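Local coordinates for coenzyme F420-dependent N(5),N(10)-methenyltetrahydromethanopterin reductase-related protein (Desulfurobacterium thermolithotrophum DSM 11699, PDB 6HUZ) that binds the iron-guanylylpyridinol cofactor and, as a bacterial paralog of [Fe]-hydrogenase, uses tetrahydrofolate derivatives as substrates, at residues A[73-78]-A[97-102]; A[120-125]-A[169-174]; A[257-262]-A[299-304]; A[325-330]-A[334-339]. One frame throughout, in Å; residues are numbered along the deposited sequence. Where two conformers were deposited one is given.

Contact 1. Residues A[73-78]-A[97-102]; sequences TDDIEA and FKIAET. With FE9 (iron-guanylyl pyridinol cofactor), chain B.
Asp75 OD1 is gripped by two groups, the amino nitrogen N2A of the iron-guanylylpyridinol cofactor at 3.0 Å and the hydroxyl of Ser49. The other carboxylate oxygen, Asp75 OD2, accepts from the ring nitrogen N1A of the same guanine, also at 3.0 Å. This second bond is almost straight (178°), whereas the amino bond is bent to 145°. Together they form the two-pronged carboxylate–guanine pair that recognises this base and fixes its rotation in the pocket. From the facing helix, Lys98 NZ reaches the guanine carbonyl O6A in a weak bond of 3.2 Å. Lys98 NZ stays 4.2 Å from Asp75 OD2, beyond a salt bridge, yet its charge would probably favour the carboxylate form. Ile99 adds an apolar surface: its CD1 lies over the face of the base, 3.4 Å from N1A, and its CG1 packs 3.7 Å from Asp75 OD2. Next to Asp75 in the chain, Ile76 packs its CG1 on CG2 of Thr102, a turn beyond Lys98, at 3.5 Å, the two side chains nearly perpendicular. Thr102 OG1 bonds back to Lys98 O (2.8 Å), which leaves its methyl group turned to Ile76. In this Rossmann-like domain, helix 75-79 follows strand 70-72 and rests Ala78 on strand 45-49, while helix 95-103 sets Ile99 on Tyr6 of strand 2-6 and Ala100 against helix 121-127.

Contact 2. Residues A[120-125]-A[169-174]; sequences SILVLN and KPIVTE
Asn125 and Ile171 bring their CA atoms to 7.5 Å, where the first turns of helix 121-127 face an irregular chain that makes no hydrogen bond to them. Ile171 supplies the whole contact from its segment. Its CG1 branch takes the crowded position between backbone N and carbonyl carbon (chi1 61°), and this carries CD1 in among the helix side chains. There Ile171 CD1 meets Leu122 CD2 at 3.8 Å, the two side chains crossing at about a right angle, and lies 4.1 Å from Ile121 CG2. The other branch serves a different neighbour: Ile171 CG2 sits over the flat face of the Asn125 amide, 3.6 Å from OD1 and 3.8 Å from CG. Asn125 has its CG anti to the backbone N (chi1 174°), which extends the amide across to this methyl group. Helix 121-127 belongs to the connection between the parallel strands 112-115 and 141-144 of the Rossmann-like sheet, and Ile121 bridges both strands through Thr115 and Phe142. The partner segment follows strand 158-163 and leads into helix 174-186. Ile171 is tied to Phe142 by backbone hydrogen bonds, and Asn164 bonds Ile171 N and Val172 O, so its backbone is held while its side chain wedges against the helix. Beyond Ile171, Leu122 also packs on Leu167 and on Ala196 and Glu197 of helix 196-203.

Contact 3. Residues A[257-262]-A[299-304]; sequences GLIKLL and PELIKE
Ile259, near the end of the long helix 232-262, packs on Leu301 of helix 299-306, a helix-to-helix contact in the all-helical C-terminal part through which the two subunits associate. The CA atoms of Ile259 and Ile302 come to 7.5 Å. The tight half is buried and apolar: Ile259 CD1 lies 3.7 Å from Leu301 CB and 3.9 Å from Leu301 CD1, so one methyl group bears on both the root and a branch of the leucine. The two side chains run nearly perpendicular to each other. Ile259 holds its CG1 beside the backbone N (chi1 -68°) with the chain extended to CD1 (chi2 158°), which gives it the reach to the facing helix. Ile298, just before helix 299-306, covers the same isoleucine. On the other flank the fit is looser, and Ile302 is partly exposed. The second subunit also packs against helix 299-306, here through charge: Glu300 OE2 forms a salt bridge to Arg225 and a hydrogen bond to Tyr221, and Glu304 OE1 pairs with Arg232, all three of the second subunit. The same Arg232 of the second subunit also packs on Leu301. The bond to CB of Ile302 leads away from helix 232-262, but its chain bends back at chi2 (-55°), and its CD1 ends 4.2 Å from Ile259 CG2.

Contact 4. Residues A[325-330]-A[334-339]; sequences EHMEDL and DVLKGI
Leu336 takes part in both halves of this contact, one apolar and one involving a carboxylate. In the apolar half its CD1 and CD2 both face the CB of Met327, each 4.1 Å away; with CG anti to the backbone N (chi1 -178°), the branched end of the leucine is carried to the facing helix. In the second half Leu336 CD2 meets Glu328, whose OE2 comes to 3.2 Å and whose CG and CD lie 3.6 Å away. The glutamate lies roughly square to the leucine. A bend at chi2 (-72°) folds it across Leu336, and Glu328 OE2 also sits 4.0 Å from Leu336 CB. The two CA atoms of Glu328 and Leu336 approach to 6.5 Å. No hydrogen bond joins the two segments. Helices 320-331 and 333-345 follow one another with almost no linker, two consecutive helices joined by a tight turn in the C-terminal part of the chain, whose corner is lined by these side chains. Charges gather around it: Asp333, at the start of the second helix, places OD1 near Glu328 OE2, a like-charged pair whose repulsion is probably offset by Lys337, in a salt bridge with Asp333 OD2, and by Arg168, in a long, weak ion pair with Glu328 OE1. Lys337 NZ also bonds the hydroxyl of Tyr315 of the second subunit. In the subunit interface Met327 packs against Met327 of the second subunit and Leu330 against its own counterpart there, while Glu325 OE1 forms a salt bridge with Lys252 of the second subunit.

Overall arrangement
From the N terminus, contact 1 closes a loop of 18 residues through strand 84-87 and sets two helices of the Rossmann-like domain on the cofactor. Contact 2 follows, closing a longer loop from helix 121-127 to the segment before helix 174-186. The two touch, Phe97 and Ala100 packing on Leu124. Contact 3 lies about 43 Å from contact 1, centre to centre, across the chain's centre, and joins helices 232-262 and 299-306. Contact 4 closes a short turn, its nearest atoms about 5 Å from contact 2. All four are in series, none nesting or crossing; contacts 3 and 4 both touch the second subunit.

Contact 1. Residues A[73-78]-A[97-102]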
# COMPACT_ATOMS: atom_id res chain seq x y z
N THR A 73 24.60 12.20 32.88
CA THR A 73 23.15 12.45 32.96
C THR A 73 22.85 13.87 32.43
O THR A 73 21.69 14.25 32.32
CB THR A 73 22.61 12.36 34.41
OG1 THR A 73 23.20 13.39 35.21
CG2 THR A 73 22.85 10.99 35.04
N ASP A 74 23.90 14.64 32.10
CA ASP A 74 23.80 16.02 31.63
C ASP A 74 23.81 16.07 30.10
O ASP A 74 24.86 15.92 29.47
CB ASP A 74 24.98 16.83 32.21
CG ASP A 74 24.84 18.33 32.14
OD1 ASP A 74 24.07 18.83 31.28
OD2 ASP A 74 25.51 19.03 32.95
N ASP A 75 22.64 16.27 29.50
CA ASP A 75 22.47 16.33 28.05
C ASP A 75 23.13 17.55 27.45
O ASP A 75 23.72 17.45 26.38
CB ASP A 75 20.97 16.36 27.69
CG ASP A 75 20.20 15.07 27.90
OD1 ASP A 75 20.83 14.03 28.17
OD2 ASP A 75 18.96 15.11 27.79
N ILE A 76 23.04 18.70 28.13
CA ILE A 76 23.67 19.93 27.63
C ILE A 76 25.19 19.80 27.64
O ILE A 76 25.85 20.16 26.66
CB ILE A 76 23.20 21.17 28.44
CG1 ILE A 76 21.75 21.54 28.06
CG2 ILE A 76 24.15 22.35 28.20
CD1 ILE A 76 21.18 22.73 28.82
N GLU A 77 25.76 19.29 28.71
CA GLU A 77 27.21 19.16 28.76
C GLU A 77 27.67 18.13 27.76
O GLU A 77 28.73 18.29 27.16
CB GLU A 77 27.70 18.83 30.18
CG GLU A 77 27.90 20.07 31.04
CD GLU A 77 28.97 21.02 30.52
OE1 GLU A 77 30.11 20.57 30.30
OE2 GLU A 77 28.65 22.22 30.35
N ALA A 78 26.87 17.07 27.56
CA ALA A 78 27.20 16.01 26.62
C ALA A 78 27.23 16.51 25.17
O ALA A 78 27.89 15.89 24.33
CB ALA A 78 26.18 14.89 26.74
N PHE A 97 11.90 15.79 21.09
CA PHE A 97 11.85 17.22 20.76
C PHE A 97 12.55 18.04 21.83
O PHE A 97 13.32 18.95 21.53
CB PHE A 97 10.38 17.70 20.68
CG PHE A 97 9.57 17.21 19.49
CD1 PHE A 97 10.17 17.00 18.26
CD2 PHE A 97 8.20 17.03 19.59
CE1 PHE A 97 9.42 16.58 17.17
CE2 PHE A 97 7.46 16.62 18.49
CZ PHE A 97 8.07 16.39 17.29
N LYS A 98 12.26 17.74 23.09
CA LYS A 98 12.85 18.46 24.20
C LYS A 98 14.37 18.39 24.15
O LYS A 98 15.04 19.42 24.18
CB LYS A 98 12.31 17.90 25.52
CG LYS A 98 12.67 18.74 26.75
CD LYS A 98 13.18 17.87 27.91
CE LYS A 98 14.66 17.57 27.79
NZ LYS A 98 15.10 16.50 28.72
N ILE A 99 14.93 17.17 24.07
CA ILE A 99 16.38 16.96 24.05
C ILE A 99 17.01 17.70 22.87
O ILE A 99 18.00 18.42 23.06
CB ILE A 99 16.72 15.44 24.01
CG1 ILE A 99 16.23 14.73 25.29
CG2 ILE A 99 18.22 15.22 23.85
CD1 ILE A 99 15.86 13.31 25.09
N ALA A 100 16.46 17.53 21.65
CA ALA A 100 16.99 18.18 20.46
C ALA A 100 16.99 19.71 20.58
O ALA A 100 17.95 20.37 20.18
CB ALA A 100 16.19 17.76 19.25
N GLU A 101 15.93 20.28 21.13
CA GLU A 101 15.84 21.73 21.27
C GLU A 101 16.82 22.25 22.31
O GLU A 101 17.37 23.34 22.17
CB GLU A 101 14.40 22.09 21.68
CG GLU A 101 14.01 23.55 21.48
CD GLU A 101 12.51 23.76 21.41
OE1 GLU A 101 12.08 24.81 20.88
OE2 GLU A 101 11.76 22.87 21.89
N THR A 102 17.02 21.47 23.37
CA THR A 102 17.91 21.84 24.48
C THR A 102 19.39 21.80 24.09
O THR A 102 20.14 22.69 24.49
CB THR A 102 17.59 20.93 25.68
OG1 THR A 102 16.22 21.10 26.03
CG2 THR A 102 18.45 21.21 26.89
O2 FE9 B . 12.91 -0.43 20.20
FE FE9 B . 14.56 0.68 17.66
C1F FE9 B . 15.86 -0.41 18.36
O1F FE9 B . 16.66 -1.08 18.78
C2F FE9 B . 15.06 0.13 15.98
O2F FE9 B . 15.40 -0.19 14.96
C8 FE9 B . 15.66 2.24 17.58
O18 FE9 B . 16.43 2.45 16.66
C7 FE9 B . 15.54 3.26 18.70
C6 FE9 B . 14.71 2.59 19.77
N1 FE9 B . 14.16 1.34 19.46
C5 FE9 B . 14.51 3.24 21.07
C5M FE9 B . 15.10 4.61 21.32
C4 FE9 B . 13.70 2.55 22.08
C3 FE9 B . 13.11 1.22 21.75
C3M FE9 B . 12.29 0.44 22.74
C2 FE9 B . 13.39 0.63 20.39
O3P FE9 B . 13.47 3.21 23.25
P1 FE9 B . 14.25 2.89 24.63
O1P FE9 B . 14.83 1.56 24.56
O2P FE9 B . 13.12 2.85 25.80
O5' FE9 B . 15.34 4.03 24.79
C5' FE9 B . 15.00 5.37 25.12
C4' FE9 B . 16.07 5.86 26.09
O4' FE9 B . 15.90 7.26 26.32
C1' FE9 B . 16.28 7.52 27.67
C2' FE9 B . 15.73 6.33 28.43
O2' FE9 B . 16.34 6.13 29.71
C3' FE9 B . 15.99 5.19 27.46
O3' FE9 B . 17.21 4.50 27.72
N9A FE9 B . 15.79 8.85 28.07
C4A FE9 B . 16.52 9.93 27.91
N3A FE9 B . 17.79 10.13 27.47
C2A FE9 B . 18.29 11.38 27.48
N2A FE9 B . 19.54 11.54 26.99
N1A FE9 B . 17.61 12.46 27.92
C6A FE9 B . 16.37 12.36 28.44
O6A FE9 B . 15.75 13.36 28.82
C5A FE9 B . 15.73 11.04 28.44
N7A FE9 B . 14.55 10.54 28.82
C8A FE9 B . 14.60 9.20 28.59
O HOH W 1 12.66 -0.51 17.61

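Contact 2. Residues A[120-125]-A[169-174]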
# COMPACT_ATOMS: atom_id res chain seq x y z
N SER A 120 10.84 10.48 13.16
CA SER A 120 11.19 10.75 11.77
C SER A 120 12.12 11.98 11.76
O SER A 120 11.84 12.96 12.46
CB SER A 120 9.95 11.06 10.95
OG SER A 120 10.30 11.81 9.81
N ILE A 121 13.21 11.93 10.97
CA ILE A 121 14.13 13.06 10.91
C ILE A 121 13.44 14.28 10.30
O ILE A 121 13.79 15.42 10.66
CB ILE A 121 15.46 12.72 10.17
CG1 ILE A 121 16.52 13.83 10.42
CG2 ILE A 121 15.26 12.53 8.65
CD1 ILE A 121 16.94 14.17 11.95
N LEU A 122 12.48 14.04 9.37
CA LEU A 122 11.75 15.11 8.71
C LEU A 122 10.83 15.80 9.69
O LEU A 122 10.73 17.03 9.66
CB LEU A 122 10.98 14.60 7.47
CG LEU A 122 11.87 13.92 6.40
CD1 LEU A 122 11.06 13.63 5.12
CD2 LEU A 122 13.10 14.78 6.05
N VAL A 123 10.18 15.04 10.57
CA VAL A 123 9.31 15.63 11.59
C VAL A 123 10.18 16.46 12.52
O VAL A 123 9.85 17.62 12.79
CB VAL A 123 8.52 14.56 12.37
CG1 VAL A 123 7.79 15.16 13.57
CG2 VAL A 123 7.54 13.86 11.45
N LEU A 124 11.30 15.90 13.02
CA LEU A 124 12.17 16.65 13.91
C LEU A 124 12.73 17.91 13.27
O LEU A 124 12.74 18.97 13.90
CB LEU A 124 13.33 15.79 14.42
CG LEU A 124 14.29 16.51 15.38
CD1 LEU A 124 13.58 16.95 16.63
CD2 LEU A 124 15.49 15.63 15.73
N ASN A 125 13.22 17.80 12.03
CA ASN A 125 13.80 18.96 11.32
C ASN A 125 12.76 20.09 11.17
O ASN A 125 13.09 21.28 11.35
CB ASN A 125 14.30 18.50 9.95
CG ASN A 125 14.77 19.66 9.11
OD1 ASN A 125 14.07 20.12 8.22
ND2 ASN A 125 15.94 20.15 9.38
N LYS A 169 14.32 20.87 -0.15
CA LYS A 169 15.46 21.61 0.40
C LYS A 169 16.34 20.62 1.18
O LYS A 169 15.82 19.69 1.80
CB LYS A 169 15.00 22.72 1.36
CG LYS A 169 14.29 23.86 0.65
CD LYS A 169 14.21 25.13 1.51
CE LYS A 169 12.95 25.22 2.35
NZ LYS A 169 12.66 26.62 2.75
N PRO A 170 17.66 20.79 1.14
CA PRO A 170 18.52 19.85 1.86
C PRO A 170 18.44 20.04 3.36
O PRO A 170 18.18 21.15 3.82
CB PRO A 170 19.91 20.17 1.32
CG PRO A 170 19.84 21.62 1.03
CD PRO A 170 18.46 21.83 0.47
N ILE A 171 18.66 18.96 4.13
CA ILE A 171 18.65 18.97 5.59
C ILE A 171 20.02 18.52 6.14
O ILE A 171 20.27 18.62 7.34
CB ILE A 171 17.51 18.09 6.14
CG1 ILE A 171 17.67 16.63 5.70
CG2 ILE A 171 16.18 18.66 5.70
CD1 ILE A 171 16.76 15.62 6.48
N VAL A 172 20.91 18.00 5.26
CA VAL A 172 22.23 17.54 5.69
C VAL A 172 23.27 17.80 4.56
O VAL A 172 22.92 17.83 3.39
CB VAL A 172 22.15 16.04 6.10
CG1 VAL A 172 21.72 15.16 4.91
CG2 VAL A 172 23.47 15.54 6.72
N THR A 173 24.55 17.96 4.92
CA THR A 173 25.63 18.19 3.95
C THR A 173 26.34 16.87 3.63
O THR A 173 26.23 15.89 4.37
CB THR A 173 26.68 19.18 4.46
OG1 THR A 173 27.44 18.56 5.51
CG2 THR A 173 26.07 20.51 4.95
N GLU A 174 27.10 16.87 2.53
CA GLU A 174 27.86 15.69 2.12
C GLU A 174 28.88 15.34 3.19
O GLU A 174 29.05 14.17 3.48
CB GLU A 174 28.55 15.91 0.76
CG GLU A 174 27.62 15.71 -0.42
CD GLU A 174 26.68 14.51 -0.38
OE1 GLU A 174 27.14 13.41 0.02
OE2 GLU A 174 25.49 14.67 -0.74

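Contact 3. Residues A[257-262]-A[299-304]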
# COMPACT_ATOMS: atom_id res chain seq x y z
N GLY A 257 -12.13 -0.77 9.86
CA GLY A 257 -12.79 -0.25 8.67
C GLY A 257 -12.25 -0.97 7.44
O GLY A 257 -13.01 -1.35 6.57
N LEU A 258 -10.94 -1.17 7.39
CA LEU A 258 -10.27 -1.86 6.30
C LEU A 258 -10.88 -3.23 6.10
O LEU A 258 -11.19 -3.62 4.97
CB LEU A 258 -8.78 -2.04 6.66
CG LEU A 258 -8.01 -2.91 5.67
CD1 LEU A 258 -7.85 -2.22 4.33
CD2 LEU A 258 -6.67 -3.29 6.23
N ILE A 259 -11.03 -3.98 7.20
CA ILE A 259 -11.58 -5.33 7.16
C ILE A 259 -13.06 -5.32 6.71
O ILE A 259 -13.42 -6.09 5.84
CB ILE A 259 -11.41 -6.03 8.53
CG1 ILE A 259 -9.90 -6.30 8.83
CG2 ILE A 259 -12.23 -7.32 8.59
CD1 ILE A 259 -9.58 -6.49 10.36
N LYS A 260 -13.90 -4.45 7.30
CA LYS A 260 -15.32 -4.39 6.92
C LYS A 260 -15.54 -3.94 5.48
O LYS A 260 -16.38 -4.49 4.78
CB LYS A 260 -16.08 -3.44 7.85
CG LYS A 260 -17.58 -3.34 7.55
CD LYS A 260 -18.29 -4.65 7.81
CE LYS A 260 -19.76 -4.47 8.10
NZ LYS A 260 -20.01 -3.74 9.38
N LEU A 261 -14.82 -2.92 5.05
CA LEU A 261 -15.04 -2.44 3.70
C LEU A 261 -14.46 -3.31 2.58
O LEU A 261 -15.12 -3.46 1.57
CB LEU A 261 -14.57 -1.00 3.59
CG LEU A 261 -15.36 -0.04 4.52
CD1 LEU A 261 -14.59 1.24 4.76
CD2 LEU A 261 -16.75 0.23 3.96
N LEU A 262 -13.26 -3.90 2.73
CA LEU A 262 -12.74 -4.72 1.62
C LEU A 262 -13.50 -6.05 1.45
O LEU A 262 -13.67 -6.54 0.32
CB LEU A 262 -11.24 -5.01 1.79
CG LEU A 262 -10.29 -3.88 1.49
CD1 LEU A 262 -8.85 -4.30 1.78
CD2 LEU A 262 -10.41 -3.45 0.03
N PRO A 299 -10.02 -12.25 16.31
CA PRO A 299 -11.43 -12.05 16.69
C PRO A 299 -11.75 -10.65 17.19
O PRO A 299 -12.84 -10.13 16.93
CB PRO A 299 -11.64 -13.10 17.80
CG PRO A 299 -10.25 -13.44 18.28
CD PRO A 299 -9.42 -13.38 17.04
N GLU A 300 -10.83 -10.04 17.91
CA GLU A 300 -11.06 -8.70 18.42
C GLU A 300 -11.30 -7.71 17.28
O GLU A 300 -12.12 -6.81 17.43
CB GLU A 300 -9.90 -8.23 19.33
CG GLU A 300 -8.59 -7.85 18.64
CD GLU A 300 -7.73 -9.03 18.24
OE1 GLU A 300 -8.17 -10.19 18.41
OE2 GLU A 300 -6.61 -8.79 17.76
N LEU A 301 -10.58 -7.87 16.14
CA LEU A 301 -10.75 -6.96 14.99
C LEU A 301 -12.01 -7.27 14.23
O LEU A 301 -12.68 -6.35 13.75
CB LEU A 301 -9.55 -7.05 14.06
CG LEU A 301 -8.24 -6.45 14.57
CD1 LEU A 301 -7.16 -6.49 13.47
CD2 LEU A 301 -8.42 -5.01 15.04
N ILE A 302 -12.33 -8.58 14.09
CA ILE A 302 -13.52 -9.06 13.39
C ILE A 302 -14.73 -8.49 14.12
O ILE A 302 -15.70 -8.13 13.47
CB ILE A 302 -13.55 -10.62 13.37
CG1 ILE A 302 -12.34 -11.21 12.63
CG2 ILE A 302 -14.86 -11.15 12.76
CD1 ILE A 302 -12.11 -10.70 11.16
N LYS A 303 -14.68 -8.40 15.46
CA LYS A 303 -15.78 -7.86 16.25
C LYS A 303 -15.91 -6.35 16.00
O LYS A 303 -17.02 -5.85 15.82
CB LYS A 303 -15.61 -8.18 17.74
CG LYS A 303 -16.90 -8.05 18.53
CD LYS A 303 -16.68 -7.58 19.96
CE LYS A 303 -17.97 -7.15 20.62
NZ LYS A 303 -17.74 -6.66 22.00
N GLU A 304 -14.79 -5.61 15.96
CA GLU A 304 -14.85 -4.17 15.70
C GLU A 304 -15.43 -3.95 14.28
O GLU A 304 -16.28 -3.08 14.08
CB GLU A 304 -13.45 -3.53 15.78
CG GLU A 304 -12.79 -3.58 17.14
CD GLU A 304 -11.40 -2.95 17.17
OE1 GLU A 304 -11.07 -2.23 16.21
OE2 GLU A 304 -10.65 -3.16 18.15

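Contact 4. Residues A[325-330]-A[334-339]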
# COMPACT_ATOMS: atom_id res chain seq x y z
N GLU A 325 1.17 17.21 -5.96
CA GLU A 325 1.54 18.14 -7.02
C GLU A 325 0.53 19.28 -7.16
O GLU A 325 0.93 20.42 -7.30
CB GLU A 325 1.65 17.41 -8.37
CG GLU A 325 2.97 16.70 -8.57
CD GLU A 325 3.00 15.82 -9.80
OE1 GLU A 325 3.30 14.62 -9.66
OE2 GLU A 325 2.73 16.34 -10.91
N HIS A 326 -0.75 18.96 -7.13
CA HIS A 326 -1.82 19.95 -7.26
C HIS A 326 -1.81 20.91 -6.08
O HIS A 326 -1.92 22.12 -6.27
CB HIS A 326 -3.19 19.26 -7.33
CG HIS A 326 -3.58 18.86 -8.72
ND1 HIS A 326 -3.25 17.61 -9.24
CD2 HIS A 326 -4.25 19.55 -9.67
CE1 HIS A 326 -3.73 17.59 -10.47
NE2 HIS A 326 -4.35 18.73 -10.77
N MET A 327 -1.69 20.37 -4.86
CA MET A 327 -1.64 21.18 -3.64
C MET A 327 -0.44 22.12 -3.67
O MET A 327 -0.60 23.31 -3.38
CB MET A 327 -1.57 20.29 -2.40
CG MET A 327 -2.90 19.78 -1.98
SD MET A 327 -3.94 21.15 -1.39
CE MET A 327 -3.37 21.22 0.29
N GLU A 328 0.74 21.61 -4.05
CA GLU A 328 1.96 22.44 -4.14
C GLU A 328 1.73 23.59 -5.13
O GLU A 328 2.18 24.71 -4.88
CB GLU A 328 3.17 21.62 -4.62
CG GLU A 328 3.79 20.70 -3.58
CD GLU A 328 4.57 21.38 -2.47
OE1 GLU A 328 4.78 22.61 -2.54
OE2 GLU A 328 4.96 20.67 -1.52
N ASP A 329 1.06 23.32 -6.27
CA ASP A 329 0.78 24.34 -7.30
C ASP A 329 -0.25 25.36 -6.83
O ASP A 329 -0.17 26.53 -7.18
CB ASP A 329 0.25 23.68 -8.59
CG ASP A 329 1.29 22.95 -9.41
OD1 ASP A 329 2.50 23.24 -9.24
OD2 ASP A 329 0.90 22.09 -10.23
N LEU A 330 -1.23 24.91 -6.05
CA LEU A 330 -2.31 25.75 -5.54
C LEU A 330 -1.93 26.59 -4.29
O LEU A 330 -2.18 27.80 -4.24
CB LEU A 330 -3.47 24.78 -5.21
CG LEU A 330 -4.80 25.37 -4.79
CD1 LEU A 330 -5.33 26.35 -5.84
CD2 LEU A 330 -5.81 24.27 -4.59
N ASP A 334 4.98 25.29 2.18
CA ASP A 334 4.83 25.59 3.60
C ASP A 334 3.43 25.23 3.98
O ASP A 334 3.21 24.54 4.97
CB ASP A 334 5.12 27.08 3.88
CG ASP A 334 6.27 27.63 3.05
OD1 ASP A 334 7.43 27.49 3.48
OD2 ASP A 334 6.00 28.20 1.97
N VAL A 335 2.47 25.66 3.16
CA VAL A 335 1.07 25.35 3.41
C VAL A 335 0.86 23.85 3.36
O VAL A 335 0.12 23.31 4.18
CB VAL A 335 0.14 26.13 2.46
CG1 VAL A 335 -1.32 25.75 2.70
CG2 VAL A 335 0.34 27.64 2.64
N LEU A 336 1.53 23.16 2.42
CA LEU A 336 1.40 21.71 2.31
C LEU A 336 2.10 20.98 3.47
O LEU A 336 1.60 19.95 3.89
CB LEU A 336 1.90 21.21 0.94
CG LEU A 336 1.78 19.71 0.67
CD1 LEU A 336 0.40 19.19 0.99
CD2 LEU A 336 2.12 19.41 -0.72
N LYS A 337 3.25 21.50 3.98
CA LYS A 337 4.01 20.92 5.10
C LYS A 337 3.17 20.85 6.40
O LYS A 337 3.41 19.99 7.24
CB LYS A 337 5.31 21.70 5.39
CG LYS A 337 6.44 21.35 4.43
CD LYS A 337 7.82 21.51 5.06
CE LYS A 337 8.72 20.32 4.82
NZ LYS A 337 9.21 20.26 3.42
N GLY A 338 2.20 21.75 6.56
CA GLY A 338 1.33 21.74 7.73
C GLY A 338 0.32 20.60 7.70
O GLY A 338 -0.72 20.69 8.34
N ILE A 339 0.63 19.50 6.93
CA ILE A 339 -0.19 18.29 6.76
C ILE A 339 0.64 17.06 7.19
O ILE A 339 0.16 16.19 7.93
CB ILE A 339 -0.67 18.17 5.31
CG1 ILE A 339 -1.93 19.04 5.05
CG2 ILE A 339 -0.95 16.70 4.95
CD1 ILE A 339 -1.72 20.57 5.05